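Local coordinates for protein cytidylyltransferase (Leptospira borgpetersenii serovar Hardjo-bovis, PDB 6OEW) that probably acts as a metal-dependent nucleotidyltransferase, moving a cytidylyl group from CTP onto an acceptor, at residues Lys66-Ala71 with Val76-Gly81; Lys196-Ile201 with Ile238-Ile243; Asp160-Leu165 with Val173-Glu178. One frame throughout, in Å; residues are numbered along the deposited sequence.

Interaction 1. Residues Lys66-Ala71 with Val76-Gly81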
# COMPACT_ATOMS: atom_id res chain seq x y z
N LYS A 66 13.05 -9.44 -10.86
CA LYS A 66 11.85 -9.06 -11.60
C LYS A 66 11.20 -7.83 -10.99
O LYS A 66 10.80 -6.91 -11.71
CB LYS A 66 10.88 -10.24 -11.64
CG LYS A 66 9.63 -10.00 -12.48
CD LYS A 66 10.00 -9.70 -13.91
CE LYS A 66 8.77 -9.38 -14.74
NZ LYS A 66 9.12 -8.75 -16.04
N THR A 67 11.09 -7.79 -9.66
CA THR A 67 10.54 -6.63 -8.96
C THR A 67 11.37 -5.38 -9.23
O THR A 67 10.83 -4.31 -9.54
CB THR A 67 10.46 -6.93 -7.45
OG1 THR A 67 9.94 -8.26 -7.27
CG2 THR A 67 9.55 -5.91 -6.70
N GLU A 68 12.70 -5.50 -9.13
CA GLU A 68 13.55 -4.37 -9.47
C GLU A 68 13.33 -3.94 -10.92
O GLU A 68 13.25 -2.73 -11.21
CB GLU A 68 15.02 -4.74 -9.23
CG GLU A 68 15.99 -3.65 -9.61
CD GLU A 68 17.43 -4.07 -9.48
OE1 GLU A 68 17.69 -5.23 -9.08
OE2 GLU A 68 18.31 -3.24 -9.80
N GLU A 69 13.18 -4.90 -11.83
CA GLU A 69 12.99 -4.58 -13.25
C GLU A 69 11.70 -3.79 -13.46
O GLU A 69 11.68 -2.81 -14.22
CB GLU A 69 12.95 -5.86 -14.09
CG GLU A 69 12.31 -5.65 -15.47
CD GLU A 69 12.04 -6.96 -16.22
OE1 GLU A 69 12.75 -7.96 -15.98
OE2 GLU A 69 11.10 -6.99 -17.05
N ILE A 70 10.62 -4.21 -12.81
CA ILE A 70 9.34 -3.52 -12.94
C ILE A 70 9.45 -2.10 -12.38
O ILE A 70 9.02 -1.13 -13.02
CB ILE A 70 8.23 -4.33 -12.24
CG1 ILE A 70 7.94 -5.63 -13.01
CG2 ILE A 70 6.96 -3.49 -12.06
CD1 ILE A 70 7.04 -6.58 -12.24
N ALA A 71 10.07 -1.95 -11.20
CA ALA A 71 10.24 -0.62 -10.63
C ALA A 71 11.08 0.27 -11.54
O ALA A 71 10.76 1.45 -11.73
CB ALA A 71 10.88 -0.71 -9.24
N VAL A 76 11.10 4.47 -10.79
CA VAL A 76 11.11 4.71 -9.36
C VAL A 76 12.35 4.05 -8.76
O VAL A 76 13.01 3.22 -9.40
CB VAL A 76 9.81 4.24 -8.67
CG1 VAL A 76 8.58 4.78 -9.42
CG2 VAL A 76 9.76 2.79 -8.62
N SER A 77 12.70 4.45 -7.54
CA SER A 77 13.89 3.89 -6.93
C SER A 77 13.57 2.56 -6.28
O SER A 77 12.41 2.22 -6.06
CB SER A 77 14.46 4.86 -5.89
OG SER A 77 14.78 6.09 -6.50
N VAL A 78 14.63 1.79 -6.00
CA VAL A 78 14.49 0.44 -5.49
C VAL A 78 15.44 0.25 -4.31
O VAL A 78 16.61 0.61 -4.40
CB VAL A 78 14.83 -0.62 -6.55
CG1 VAL A 78 14.68 -2.01 -5.95
CG2 VAL A 78 13.95 -0.47 -7.77
N PHE A 79 14.93 -0.35 -3.24
CA PHE A 79 15.75 -0.74 -2.11
C PHE A 79 15.59 -2.24 -1.91
O PHE A 79 14.47 -2.74 -1.82
CB PHE A 79 15.36 0.01 -0.83
CG PHE A 79 16.21 -0.37 0.33
CD1 PHE A 79 17.42 0.27 0.54
CD2 PHE A 79 15.85 -1.43 1.15
CE1 PHE A 79 18.25 -0.12 1.58
CE2 PHE A 79 16.69 -1.84 2.19
CZ PHE A 79 17.89 -1.18 2.39
N ARG A 80 16.71 -2.95 -1.86
CA ARG A 80 16.71 -4.40 -1.73
C ARG A 80 17.32 -4.78 -0.39
O ARG A 80 18.51 -4.53 -0.15
CB ARG A 80 17.45 -5.03 -2.90
CG ARG A 80 16.83 -4.57 -4.22
CD ARG A 80 17.26 -5.39 -5.42
NE ARG A 80 16.85 -6.79 -5.28
CZ ARG A 80 16.98 -7.71 -6.24
NH1 ARG A 80 17.49 -7.38 -7.42
NH2 ARG A 80 16.61 -8.98 -6.01
N GLY A 81 16.52 -5.40 0.46
CA GLY A 81 16.93 -5.70 1.83
C GLY A 81 16.26 -6.94 2.38
O GLY A 81 15.96 -7.88 1.63

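Interaction 2. Residues Lys196-Ile201 with Ile238-Ile243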
# COMPACT_ATOMS: atom_id res chain seq x y z
N LYS A 196 -17.05 -4.27 2.53
CA LYS A 196 -17.50 -5.54 1.94
C LYS A 196 -16.85 -5.82 0.59
O LYS A 196 -16.95 -6.95 0.09
CB LYS A 196 -19.02 -5.56 1.78
CG LYS A 196 -19.55 -4.49 0.82
CD LYS A 196 -21.08 -4.41 0.81
CE LYS A 196 -21.54 -3.20 0.01
NZ LYS A 196 -23.03 -3.11 -0.08
N TYR A 197 -16.20 -4.82 -0.01
CA TYR A 197 -15.53 -5.02 -1.29
C TYR A 197 -14.06 -5.36 -1.07
O TYR A 197 -13.38 -4.76 -0.24
CB TYR A 197 -15.65 -3.77 -2.17
CG TYR A 197 -17.08 -3.45 -2.54
CD1 TYR A 197 -17.80 -4.27 -3.42
CD2 TYR A 197 -17.72 -2.34 -2.00
CE1 TYR A 197 -19.12 -3.97 -3.75
CE2 TYR A 197 -19.03 -2.04 -2.33
CZ TYR A 197 -19.73 -2.85 -3.20
OH TYR A 197 -21.03 -2.55 -3.52
N ARG A 198 -13.58 -6.34 -1.82
CA ARG A 198 -12.20 -6.79 -1.71
C ARG A 198 -11.48 -6.46 -3.01
O ARG A 198 -11.76 -7.04 -4.05
CB ARG A 198 -12.14 -8.29 -1.43
CG ARG A 198 -10.71 -8.80 -1.40
CD ARG A 198 -10.69 -10.32 -1.13
NE ARG A 198 -11.02 -10.61 0.27
CZ ARG A 198 -10.12 -10.61 1.26
NH1 ARG A 198 -8.84 -10.34 1.02
NH2 ARG A 198 -10.52 -10.88 2.50
N LEU A 199 -10.54 -5.52 -2.94
CA LEU A 199 -9.83 -5.07 -4.13
C LEU A 199 -8.32 -5.23 -3.96
O LEU A 199 -7.53 -4.54 -4.61
CB LEU A 199 -10.22 -3.62 -4.44
CG LEU A 199 -11.72 -3.47 -4.76
CD1 LEU A 199 -12.15 -2.02 -4.91
CD2 LEU A 199 -12.09 -4.28 -6.00
N THR A 200 -7.91 -6.15 -3.11
CA THR A 200 -6.52 -6.55 -3.01
C THR A 200 -6.33 -7.83 -3.82
O THR A 200 -7.31 -8.46 -4.25
CB THR A 200 -6.14 -6.72 -1.54
OG1 THR A 200 -4.76 -7.08 -1.43
CG2 THR A 200 -7.02 -7.75 -0.89
N ILE A 201 -5.08 -8.17 -4.12
CA ILE A 201 -4.81 -9.36 -4.94
C ILE A 201 -4.06 -10.38 -4.08
O ILE A 201 -2.88 -10.20 -3.73
CB ILE A 201 -4.05 -9.03 -6.24
CG1 ILE A 201 -3.77 -10.33 -7.00
CG2 ILE A 201 -2.77 -8.19 -5.98
CD1 ILE A 201 -3.69 -10.15 -8.47
N ILE A 238 -17.58 -8.24 -9.43
CA ILE A 238 -17.07 -8.89 -8.23
C ILE A 238 -17.08 -10.40 -8.46
O ILE A 238 -18.14 -11.01 -8.56
CB ILE A 238 -17.88 -8.50 -6.99
CG1 ILE A 238 -17.79 -7.00 -6.75
CG2 ILE A 238 -17.35 -9.22 -5.76
CD1 ILE A 238 -16.38 -6.55 -6.44
N GLN A 239 -15.89 -11.00 -8.54
CA GLN A 239 -15.72 -12.43 -8.79
C GLN A 239 -14.98 -13.14 -7.66
O GLN A 239 -14.67 -14.33 -7.79
CB GLN A 239 -14.99 -12.67 -10.12
CG GLN A 239 -15.84 -12.44 -11.36
CD GLN A 239 -15.05 -11.80 -12.50
OE1 GLN A 239 -14.94 -10.57 -12.57
NE2 GLN A 239 -14.52 -12.62 -13.39
N ASN A 240 -14.67 -12.43 -6.57
CA ASN A 240 -13.99 -12.99 -5.42
C ASN A 240 -14.90 -13.06 -4.21
O ASN A 240 -14.44 -13.20 -3.07
CB ASN A 240 -12.74 -12.17 -5.08
CG ASN A 240 -13.06 -10.70 -4.78
OD1 ASN A 240 -14.24 -10.29 -4.78
ND2 ASN A 240 -12.03 -9.91 -4.52
N GLN A 241 -16.20 -12.96 -4.44
CA GLN A 241 -17.23 -12.89 -3.41
C GLN A 241 -18.54 -13.25 -4.09
O GLN A 241 -18.77 -12.87 -5.24
CB GLN A 241 -17.30 -11.49 -2.78
CG GLN A 241 -18.32 -11.33 -1.65
CD GLN A 241 -17.95 -12.16 -0.44
OE1 GLN A 241 -18.67 -13.08 -0.06
NE2 GLN A 241 -16.81 -11.84 0.17
N THR A 242 -19.39 -14.00 -3.39
CA THR A 242 -20.68 -14.34 -3.96
C THR A 242 -21.55 -13.09 -4.07
O THR A 242 -21.63 -12.29 -3.12
CB THR A 242 -21.37 -15.41 -3.12
OG1 THR A 242 -20.52 -16.55 -3.00
CG2 THR A 242 -22.66 -15.82 -3.78
N ILE A 243 -22.18 -12.90 -5.23
CA ILE A 243 -23.05 -11.76 -5.52
C ILE A 243 -24.49 -12.20 -5.31
O ILE A 243 -24.91 -13.24 -5.82
CB ILE A 243 -22.84 -11.25 -6.95
O HOH W 1 -15.18 -8.31 -3.23

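Interaction 3. Residues Asp160-Leu165 with Val173-Glu178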
# COMPACT_ATOMS: atom_id res chain seq x y z
N ASP A 160 11.26 -0.69 16.07
CA ASP A 160 12.49 -1.47 15.94
C ASP A 160 13.10 -1.79 17.29
O ASP A 160 13.58 -2.91 17.52
CB ASP A 160 13.50 -0.71 15.07
CG ASP A 160 14.82 -1.43 14.95
OD1 ASP A 160 14.82 -2.64 14.61
OD2 ASP A 160 15.86 -0.79 15.18
N SER A 161 13.06 -0.83 18.22
CA SER A 161 13.64 -1.06 19.54
C SER A 161 12.78 -1.99 20.39
O SER A 161 13.31 -2.79 21.17
CB SER A 161 13.81 0.28 20.27
OG SER A 161 14.09 0.04 21.63
N ILE A 162 11.46 -1.92 20.24
CA ILE A 162 10.54 -2.63 21.12
C ILE A 162 10.31 -4.06 20.66
O ILE A 162 10.29 -4.99 21.46
CB ILE A 162 9.21 -1.86 21.20
CG1 ILE A 162 9.30 -0.65 22.11
CG2 ILE A 162 8.06 -2.77 21.64
CD1 ILE A 162 8.02 0.14 22.09
N CYS A 163 10.07 -4.26 19.36
CA CYS A 163 9.48 -5.51 18.87
C CYS A 163 10.53 -6.56 18.54
O CYS A 163 11.43 -6.32 17.73
CB CYS A 163 8.64 -5.24 17.63
SG CYS A 163 7.29 -4.11 17.93
N ARG A 164 10.36 -7.74 19.14
CA ARG A 164 11.23 -8.88 18.92
C ARG A 164 10.51 -10.06 18.29
O ARG A 164 11.18 -10.98 17.81
CB ARG A 164 11.86 -9.33 20.25
CG ARG A 164 12.72 -8.29 20.95
CD ARG A 164 14.14 -8.23 20.40
NE ARG A 164 14.29 -7.13 19.45
CZ ARG A 164 14.48 -5.86 19.81
NH1 ARG A 164 14.60 -4.92 18.88
NH2 ARG A 164 14.55 -5.53 21.09
N LEU A 165 9.20 -10.07 18.26
CA LEU A 165 8.49 -11.22 17.72
C LEU A 165 8.55 -11.21 16.19
O LEU A 165 8.49 -10.15 15.57
CB LEU A 165 7.04 -11.23 18.19
CG LEU A 165 6.85 -11.63 19.66
CD1 LEU A 165 5.40 -11.44 20.08
CD2 LEU A 165 7.28 -13.08 19.92
N VAL A 173 3.25 -2.97 11.98
CA VAL A 173 2.25 -2.25 12.76
C VAL A 173 1.57 -3.01 13.90
O VAL A 173 0.96 -2.33 14.74
CB VAL A 173 1.15 -1.71 11.84
CG1 VAL A 173 1.74 -0.82 10.79
CG2 VAL A 173 0.34 -2.88 11.26
N PRO A 174 1.61 -4.36 14.01
CA PRO A 174 0.74 -5.01 15.01
C PRO A 174 0.86 -4.47 16.42
O PRO A 174 -0.16 -4.38 17.12
CB PRO A 174 1.19 -6.48 14.95
CG PRO A 174 1.64 -6.65 13.60
CD PRO A 174 2.35 -5.39 13.25
N TYR A 175 2.06 -4.14 16.87
CA TYR A 175 2.19 -3.62 18.23
C TYR A 175 1.45 -2.30 18.38
O TYR A 175 0.87 -2.03 19.44
CB TYR A 175 3.66 -3.46 18.62
CG TYR A 175 3.85 -3.03 20.06
CD1 TYR A 175 4.05 -3.96 21.06
CD2 TYR A 175 3.82 -1.67 20.41
CE1 TYR A 175 4.23 -3.57 22.39
CE2 TYR A 175 3.99 -1.28 21.73
CZ TYR A 175 4.19 -2.22 22.71
OH TYR A 175 4.36 -1.83 24.01
N VAL A 176 1.44 -1.46 17.33
CA VAL A 176 0.70 -0.20 17.40
C VAL A 176 -0.79 -0.47 17.51
O VAL A 176 -1.49 0.06 18.39
CB VAL A 176 1.01 0.70 16.19
CG1 VAL A 176 0.05 1.93 16.17
CG2 VAL A 176 2.45 1.19 16.23
N GLU A 177 -1.30 -1.35 16.64
CA GLU A 177 -2.73 -1.63 16.58
C GLU A 177 -3.26 -2.22 17.88
O GLU A 177 -4.41 -1.96 18.25
CB GLU A 177 -3.01 -2.57 15.41
CG GLU A 177 -2.64 -1.94 14.07
CD GLU A 177 -3.30 -2.63 12.90
OE1 GLU A 177 -3.42 -3.87 12.96
OE2 GLU A 177 -3.69 -1.94 11.93
N GLU A 178 -2.46 -3.02 18.58
CA GLU A 178 -2.93 -3.64 19.82
C GLU A 178 -2.56 -2.83 21.06
O GLU A 178 -2.90 -3.25 22.17
CB GLU A 178 -2.39 -5.06 19.93
CG GLU A 178 -2.71 -5.94 18.74
CD GLU A 178 -4.20 -6.12 18.54
OE1 GLU A 178 -4.89 -6.55 19.49
OE2 GLU A 178 -4.69 -5.81 17.42

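Interaction 1. Residues Lys66-Ala71 with Val76-Gly81
The methyl of Ala71 lies against one branch of Val78, and the fit is tight: Ala71 CB and Val78 CG2 are 3.4 Å apart, closer than a usual carbon-carbon contact. The same methyl meets Val76 from another direction, with CB 3.7 Å from Val76 CG2, so one small side chain on the helix faces two valines of the other segment. With just a methyl on the helix side here, the axes of helix 66-71 and strand 77-81 approach to 8.3 Å while running almost antiparallel, at 163°.

Two polar links sit at either end of this patch. Near the turn, the backbone N of Val76 gives a straight hydrogen bond to Ala71 O (3.2 Å), joining the last helical turn to the residue just before the strand. Farther along, the carboxylate of Glu68 meets Arg80 in a salt bridge, OE1 to NH1 at 2.7 Å, bent to 136° at the hydrogen. Glu68 is fully extended, while the Arg80 chain bends at chi3 (62°), and the two arms cross at roughly a right angle. OE1 takes one guanidinium nitrogen, NH1, nearly along its C-O axis; the two planes stand well apart, so this is an end-on contact rather than a paired one. Arg80 has further partners, because Asp65 forms a second salt bridge with NH1 and Thr59 O accepts from NE.

Backbone bonds from Ser77, Phe79 and Gly81 place this strand beside strand 54-59, and Ala71 also touches Val56. This is the returning half of a beta-alpha-beta crossover, built from strand 54-59, helix 65-73 and strand 77-81, as expected in a GT-A type nucleotidyltransferase fold.

Interaction 2. Residues Lys196-Ile201 with Ile238-Ile243
Asn240 reaches across to the backbone of Arg198 with both ends of its amide. ND2 donates to Arg198 O at 2.9 Å, and the bond is fairly straight (159°). The acceptor lies in the plane of the Asn240 amide, but the donor sits above the carbonyl plane of Arg198. The other end works through a water, which takes the N-H of Arg198 at 2.9 Å from N and gives its own hydrogen to Asn240 OD1 at 2.7 Å. One side chain thus serves the N-H and the C=O of a single residue, one of them through solvent.

The start of the Arg198 chain lies beside the same amide nitrogen, with CB 3.5 Å and CD 3.7 Å from Asn240 ND2. Beyond CD the chain has turned, and its guanidinium plane stands 87° from the amide.

Next to this polar pair is a small apolar one: Ile238 CD1 touches Tyr197 CD1 at 4.0 Å, the two side chains crossing at about a right angle. The phenol OH is hydrogen-bonded to Lys232, and Ile231 of helix 224-233 touches both Tyr197 and Ile238.

The CG of Asn240 stands between its backbone N and carbonyl carbon (chi1 59°), and helix 204-214 holds the amide from outside: ND2 also bonds Asp206 OD1, while Thr209 touches the side chain. Tyr197 and Leu199 bond through the backbone to Arg144, the Thr200 hydroxyl OG1 is hydrogen-bonded to O of Asp108, a magnesium-binding residue, and Ile201 bonds Asp108 through its backbone. The side chain of Arg198 lies about 8 Å from that of Asp108.

Chemically, this bridges two loops near the metal site: ND2 spends hydrogens on a carbonyl and a carboxylate, which should fix the rotation of the amide and so place OD1 toward its water.

Interaction 3. Residues Asp160-Leu165 with Val173-Glu178
Over one face of the Tyr175 ring sits the CG2 methyl of Ile162, a CH-pi contact with the carbon 4.0 Å from the ring centroid and only 13° off the normal. The methyl is displaced toward the rim, with CE1 and CZ its nearest ring atoms. On that same side the sulfur of Cys163 makes a sulfur-aromatic contact, SG to the Tyr175 centroid 5.0 Å, approaching obliquely at 43° to the normal. The contact belongs to a helical run of the chain: helix 153-162 ends, the short helix 166-171 follows, and helix 174-178 comes next. It joins the end of the first to the third, with Glu168 of the middle helix touching both Cys163 and Tyr175. Elsewhere around the tyrosine, Lys182 and Phe183 also touch its side chain.

Tyr175 puts its CG anti to the backbone N (chi1 -175°), which throws the ring out of its helix and across to the far segment. Ile162 meets it at about a right angle, presenting the CG2 branch.

Cys163 is the residue at which the chain leaves helical geometry, and the end of the helix is tied by Arg169 of helix 166-171. This arginine makes a salt bridge with Asp160 OD1 and also bonds Cys163 O, so one guanidinium reaches both the last part of the helix and the turn after it. Arg164 folds back over the helix end, its NH2 weakly bonded to Ser161 O at 3.0 Å. The turn closes with Leu165 at the N-cap of the next helix, its N bonded to Glu168.

No hydrogen bond crosses between the two segments; the joint is carbon and sulfur on a ring. Beyond the ring itself, Cys163 SG rests on the tyrosine stem, 3.8 Å from Tyr175 CB.

No helix or strand is shared among the three contacts; their centres lie 26 to 30 Å apart, and nowhere do they touch. Interactions 1 and 2 are surface contacts, whereas interaction 3 is partly buried. Interaction 1 belongs to an edge of the main sheet, joining helix to strand through tight apolar packing, a backbone bond and an ion pair. Interaction 2 ties two irregular loops by amide and water chemistry and is the one close to the magnesium site. Interaction 3 joins the end of helix 153-162 to helix 174-178 with apolar and sulfur contacts to a ring. The two surface contacts use polar bonds as well as packing; the partly buried one uses none across its segments.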